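Local coordinates for protein 2-aminomuconic 6-semialdehyde dehydrogenase (Pseudomonas sp., PDB 7BZV) that probably catalyses the NAD+-dependent oxidation of 2-aminomuconic 6-semialdehyde in the catabolism of 2-aminophenol, working as a tetramer, at residues Pro94-Ala99 with Asp323-Pro328; Thr100-Arg105 with Trp153-Leu158. One frame throughout, in Å; residues are numbered along the deposited sequence.

Interaction 1: residues Pro94-Ala99 with Asp323-Pro328; sequences PLSMAA and DTQMGP
The N-terminal turn of helix 95-119 meets the loop between helices 297-312 and 332-348 through P94, at the N-cap position, and S96. The P94 ring lies against the loop backbone, its CG 3.4 Å from G327 N and its CB 3.7 Å from T324 O; G327, lacking a side chain, leaves bare main chain for the ring to rest on. P94 O accepts from both M97 N and A98 N, and proline suits the place because its ring fixes phi (-62°) and offers the loop an apolar surface.

S96 is the polar link. With chi1 at 57°, OG sits between the backbone N and the carbonyl carbon and donates to T324 O at 2.8 Å, in the carbonyl plane with a C=O...O angle of 156°. A water accepts from S96 N at 2.8 Å and donates to that same T324 O at 2.6 Å, and another water donates to S96 OG and, weakly, to Q325 O. Removing the hydroxyl, as an alanine here does, would probably cost T324 O its direct donor and the second water one of its two acceptors. The loop carbonyl is thus gripped twice, once directly and once through a water that also occupies a backbone N-H of the first helical turn.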
loop_
_atom_site.group_PDB
_atom_site.type_symbol
_atom_site.label_atom_id
_atom_site.label_comp_id
_atom_site.label_asym_id
_atom_site.label_seq_id
_atom_site.Cartn_x
_atom_site.Cartn_y
_atom_site.Cartn_z
ATOM N N PRO B 94 -10.023 -38.637 -6.980
ATOM C CA PRO B 94 -11.279 -38.638 -7.739
ATOM C C PRO B 94 -11.321 -37.494 -8.738
ATOM O O PRO B 94 -10.774 -36.400 -8.511
ATOM C CB PRO B 94 -12.358 -38.467 -6.666
ATOM C CG PRO B 94 -11.681 -38.783 -5.341
ATOM C CD PRO B 94 -10.222 -38.449 -5.530
ATOM N N LEU B 95 -11.993 -37.762 -9.856
ATOM C CA LEU B 95 -12.224 -36.734 -10.863
ATOM C C LEU B 95 -12.832 -35.492 -10.237
ATOM O O LEU B 95 -12.451 -34.364 -10.580
ATOM C CB LEU B 95 -13.129 -37.279 -11.967
ATOM C CG LEU B 95 -13.552 -36.314 -13.075
ATOM C CD1 LEU B 95 -12.320 -35.932 -13.907
ATOM C CD2 LEU B 95 -14.640 -36.936 -13.969
ATOM N N SER B 96 -13.757 -35.682 -9.287
ATOM C CA SER B 96 -14.411 -34.563 -8.620
ATOM C C SER B 96 -13.412 -33.653 -7.910
ATOM O O SER B 96 -13.684 -32.471 -7.703
ATOM C CB SER B 96 -15.411 -35.085 -7.595
ATOM O OG SER B 96 -14.743 -35.931 -6.673
ATOM N N MET B 97 -12.279 -34.196 -7.496
ATOM C CA MET B 97 -11.229 -33.403 -6.866
ATOM C C MET B 97 -10.290 -32.798 -7.899
ATOM O O MET B 97 -10.042 -31.587 -7.894
ATOM C CB MET B 97 -10.456 -34.289 -5.891
ATOM C CG MET B 97 -9.254 -33.618 -5.187
ATOM S SD MET B 97 -10.000 -32.805 -3.788
ATOM C CE MET B 97 -8.706 -31.803 -2.967
ATOM N N ALA B 98 -9.744 -33.650 -8.770
ATOM C CA ALA B 98 -8.688 -33.218 -9.676
ATOM C C ALA B 98 -9.202 -32.194 -10.685
ATOM O O ALA B 98 -8.508 -31.221 -11.004
ATOM C CB ALA B 98 -8.080 -34.441 -10.356
ATOM N N ALA B 99 -10.438 -32.345 -11.143
ATOM C CA ALA B 99 -10.975 -31.447 -12.163
ATOM C C ALA B 99 -11.557 -30.168 -11.593
ATOM O O ALA B 99 -11.885 -29.252 -12.358
ATOM C CB ALA B 99 -12.050 -32.156 -12.983
ATOM N N ASP B 323 -19.107 -39.159 -9.831
ATOM C CA ASP B 323 -19.627 -38.858 -8.505
ATOM C C ASP B 323 -18.849 -39.531 -7.379
ATOM O O ASP B 323 -19.228 -39.391 -6.214
ATOM C CB ASP B 323 -21.110 -39.205 -8.424
ATOM C CG ASP B 323 -21.391 -40.616 -8.799
ATOM O OD1 ASP B 323 -20.494 -41.273 -9.360
ATOM O OD2 ASP B 323 -22.525 -41.057 -8.546
ATOM N N THR B 324 -17.752 -40.219 -7.680
ATOM C CA THR B 324 -16.860 -40.642 -6.610
ATOM C C THR B 324 -16.354 -39.429 -5.834
ATOM O O THR B 324 -16.004 -38.402 -6.412
ATOM C CB THR B 324 -15.685 -41.430 -7.167
ATOM O OG1 THR B 324 -16.183 -42.646 -7.733
ATOM C CG2 THR B 324 -14.705 -41.736 -6.057
ATOM N N GLN B 325 -16.348 -39.546 -4.511
ATOM C CA GLN B 325 -15.941 -38.455 -3.641
ATOM C C GLN B 325 -14.648 -38.758 -2.890
ATOM O O GLN B 325 -13.990 -37.826 -2.407
ATOM C CB GLN B 325 -17.071 -38.135 -2.656
ATOM C CG GLN B 325 -18.103 -37.153 -3.222
ATOM C CD GLN B 325 -17.473 -35.797 -3.669
ATOM O OE1 GLN B 325 -17.876 -35.232 -4.678
ATOM N NE2 GLN B 325 -16.468 -35.304 -2.923
ATOM N N MET B 326 -14.232 -40.018 -2.834
ATOM C CA MET B 326 -12.992 -40.347 -2.135
ATOM C C MET B 326 -12.307 -41.491 -2.856
ATOM O O MET B 326 -12.947 -42.511 -3.161
ATOM C CB MET B 326 -13.235 -40.719 -0.670
ATOM C CG MET B 326 -12.125 -40.211 0.258
ATOM S SD MET B 326 -12.319 -40.652 2.007
ATOM C CE MET B 326 -11.367 -42.139 2.097
ATOM N N GLY B 327 -11.015 -41.308 -3.127
ATOM C CA GLY B 327 -10.182 -42.347 -3.691
ATOM C C GLY B 327 -9.296 -42.995 -2.645
ATOM O O GLY B 327 -9.516 -42.859 -1.440
ATOM N N PRO B 328 -8.286 -43.740 -3.099
ATOM C CA PRO B 328 -7.329 -44.351 -2.169
ATOM C C PRO B 328 -6.445 -43.273 -1.541
ATOM O O PRO B 328 -6.548 -42.095 -1.867
ATOM C CB PRO B 328 -6.520 -45.297 -3.071
ATOM C CG PRO B 328 -6.516 -44.582 -4.414
ATOM C CD PRO B 328 -7.847 -43.864 -4.500
HETATM O O HOH W 1 -15.065 -38.145 -8.795
HETATM O O HOH W 2 -13.697 -34.899 -4.206
#

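Interaction 2: residues Thr100-Arg105 with Trp153-Leu158; sequences TIDIPR and WNLPLL
L158 and R105 make the closest apolar contact: their side chains run alongside each other in the same direction, and L158 CD1 lies 3.7 Å from R105 CB. With L158 CG anti to the backbone N (chi1 -173°), that methyl also reaches I101 CG2, at 3.9 Å. R105 lends the contact only the aliphatic part of its extended chain; the guanidinium travels on to F447, where NH2 bonds the carbonyl O and the charge makes a cation-pi contact. Beside this group, L157 CD2 comes within 4.1 Å of D102 O and more loosely meets I103 CD1, the branched chains filling the gap between the helices.

These residues join helix 95-119 to the start of helix 156-169, for which L155 is the N-cap residue. The sequence W153-P156 matches the aldehyde dehydrogenase motif whose asparagine, in relatives, helps form the oxyanion hole.

The polar contact is indirect. A water donates to D102 OD2 at 2.7 Å and accepts from L158 N at 3.0 Å, serving an N-H of the first helical turn, which has no earlier helical carbonyl to bond. L155 CD2 packs 3.5 Å from the same OD2, the two side chains crossing at about a right angle. K93, which also donates to N154 O, forms a salt bridge with D102 OD2; this nearby positive charge probably helps to keep the buried carboxylate ionised.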
loop_
_atom_site.group_PDB
_atom_site.type_symbol
_atom_site.label_atom_id
_atom_site.label_comp_id
_atom_site.label_asym_id
_atom_site.label_seq_id
_atom_site.Cartn_x
_atom_site.Cartn_y
_atom_site.Cartn_z
ATOM N N THR B 100 -11.742 -30.083 -10.285
ATOM C CA THR B 100 -12.242 -28.850 -9.720
ATOM C C THR B 100 -11.209 -28.127 -8.881
ATOM O O THR B 100 -11.285 -26.903 -8.757
ATOM C CB THR B 100 -13.481 -29.092 -8.860
ATOM O OG1 THR B 100 -13.103 -29.796 -7.676
ATOM C CG2 THR B 100 -14.518 -29.861 -9.655
ATOM N N ILE B 101 -10.241 -28.847 -8.317
ATOM C CA ILE B 101 -9.247 -28.235 -7.444
ATOM C C ILE B 101 -7.873 -28.287 -8.093
ATOM O O ILE B 101 -7.290 -27.241 -8.429
ATOM C CB ILE B 101 -9.256 -28.916 -6.065
ATOM C CG1 ILE B 101 -10.589 -28.590 -5.376
ATOM C CG2 ILE B 101 -8.038 -28.494 -5.241
ATOM C CD1 ILE B 101 -10.738 -29.152 -4.027
ATOM N N ASP B 102 -7.327 -29.493 -8.261
ATOM C CA ASP B 102 -5.906 -29.588 -8.598
ATOM C C ASP B 102 -5.577 -28.881 -9.906
ATOM O O ASP B 102 -4.649 -28.061 -9.967
ATOM C CB ASP B 102 -5.476 -31.043 -8.639
ATOM C CG ASP B 102 -5.708 -31.714 -7.310
ATOM O OD1 ASP B 102 -6.862 -32.104 -7.037
ATOM O OD2 ASP B 102 -4.756 -31.777 -6.511
ATOM N N ILE B 103 -6.280 -29.213 -10.975
ATOM C CA ILE B 103 -5.839 -28.720 -12.274
ATOM C C ILE B 103 -6.245 -27.251 -12.387
ATOM O O ILE B 103 -5.419 -26.430 -12.811
ATOM C CB ILE B 103 -6.398 -29.568 -13.423
ATOM C CG1 ILE B 103 -5.500 -30.776 -13.727
ATOM C CG2 ILE B 103 -6.475 -28.746 -14.690
ATOM C CD1 ILE B 103 -5.046 -31.583 -12.539
ATOM N N PRO B 104 -7.487 -26.865 -12.045
ATOM C CA PRO B 104 -7.845 -25.439 -12.178
ATOM C C PRO B 104 -7.031 -24.507 -11.285
ATOM O O PRO B 104 -6.583 -23.467 -11.768
ATOM C CB PRO B 104 -9.336 -25.404 -11.808
ATOM C CG PRO B 104 -9.832 -26.834 -12.212
ATOM C CD PRO B 104 -8.672 -27.700 -11.769
ATOM N N ARG B 105 -6.831 -24.840 -10.004
ATOM C CA ARG B 105 -5.961 -24.024 -9.159
ATOM C C ARG B 105 -4.515 -24.068 -9.635
ATOM O O ARG B 105 -3.796 -23.062 -9.564
ATOM C CB ARG B 105 -6.054 -24.480 -7.709
ATOM C CG ARG B 105 -7.473 -24.234 -7.094
ATOM C CD ARG B 105 -7.504 -24.414 -5.542
ATOM N NE ARG B 105 -8.872 -24.424 -5.000
ATOM C CZ ARG B 105 -9.181 -24.447 -3.699
ATOM N NH1 ARG B 105 -8.231 -24.441 -2.769
ATOM N NH2 ARG B 105 -10.451 -24.455 -3.318
ATOM N N TRP B 153 3.588 -34.793 -2.613
ATOM C CA TRP B 153 2.754 -35.711 -3.392
ATOM C C TRP B 153 1.253 -35.475 -3.214
ATOM O O TRP B 153 0.472 -36.078 -3.952
ATOM C CB TRP B 153 3.039 -37.207 -3.047
ATOM C CG TRP B 153 3.026 -37.503 -1.582
ATOM C CD1 TRP B 153 4.117 -37.654 -0.778
ATOM C CD2 TRP B 153 1.871 -37.678 -0.725
ATOM N NE1 TRP B 153 3.715 -37.853 0.529
ATOM C CE2 TRP B 153 2.347 -37.883 0.578
ATOM C CE3 TRP B 153 0.493 -37.687 -0.940
ATOM C CZ2 TRP B 153 1.496 -38.091 1.660
ATOM C CZ3 TRP B 153 -0.351 -37.908 0.136
ATOM C CH2 TRP B 153 0.165 -38.106 1.423
ATOM N N ASN B 154 0.809 -34.639 -2.263
ATOM C CA ASN B 154 -0.628 -34.618 -1.963
ATOM C C ASN B 154 -1.403 -33.724 -2.913
ATOM O O ASN B 154 -2.564 -34.000 -3.224
ATOM C CB ASN B 154 -0.882 -34.198 -0.515
ATOM C CG ASN B 154 -0.485 -32.764 -0.221
ATOM O OD1 ASN B 154 0.564 -32.277 -0.641
ATOM N ND2 ASN B 154 -1.320 -32.096 0.517
ATOM N N LEU B 155 -0.773 -32.651 -3.359
ATOM C CA LEU B 155 -1.314 -31.730 -4.352
ATOM C C LEU B 155 -0.181 -31.456 -5.336
ATOM O O LEU B 155 0.396 -30.364 -5.355
ATOM C CB LEU B 155 -1.821 -30.450 -3.690
ATOM C CG LEU B 155 -2.894 -30.598 -2.616
ATOM C CD1 LEU B 155 -2.862 -29.259 -1.790
ATOM C CD2 LEU B 155 -4.299 -30.898 -3.108
ATOM N N PRO B 156 0.197 -32.461 -6.149
ATOM C CA PRO B 156 1.429 -32.322 -6.950
ATOM C C PRO B 156 1.454 -31.080 -7.837
ATOM O O PRO B 156 2.377 -30.259 -7.733
ATOM C CB PRO B 156 1.464 -33.617 -7.786
ATOM C CG PRO B 156 0.620 -34.604 -7.026
ATOM C CD PRO B 156 -0.465 -33.765 -6.357
ATOM N N LEU B 157 0.484 -30.921 -8.736
ATOM C CA LEU B 157 0.550 -29.771 -9.633
ATOM C C LEU B 157 0.296 -28.466 -8.886
ATOM O O LEU B 157 0.997 -27.472 -9.106
ATOM C CB LEU B 157 -0.459 -29.902 -10.775
ATOM C CG LEU B 157 -0.421 -28.759 -11.782
ATOM C CD1 LEU B 157 0.862 -28.764 -12.585
ATOM C CD2 LEU B 157 -1.641 -28.870 -12.703
ATOM N N LEU B 158 -0.714 -28.450 -8.023
ATOM C CA LEU B 158 -1.134 -27.207 -7.377
ATOM C C LEU B 158 -0.000 -26.582 -6.550
ATOM O O LEU B 158 0.316 -25.394 -6.708
ATOM C CB LEU B 158 -2.350 -27.500 -6.518
ATOM C CG LEU B 158 -3.095 -26.330 -5.858
ATOM C CD1 LEU B 158 -4.448 -26.885 -5.353
ATOM C CD2 LEU B 158 -2.349 -25.780 -4.744
HETATM O O HOH W 3 -2.380 -30.812 -7.342
#

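Both interactions use helix 95-119, whose first turn enters interaction 1 and whose next residues enter interaction 2; their centres lie about 12 Å apart. Interaction 2 begins with a wider pi-type turn at residues 100-102, and A98 O probably bonds I103 N across the junction. Along the chain, interaction 2 is nested within the long loop closed by interaction 1. Segment 153-158 follows strand 134-150 at the start of helix 156-169, whereas segment 323-328 comes between strands 290-296 and 351-354 of the seven-stranded sheet. In aldehyde dehydrogenases helix 156-169 belongs to the coenzyme-binding domain and that sheet to the catalytic domain, so helix 95-119 probably bridges the two.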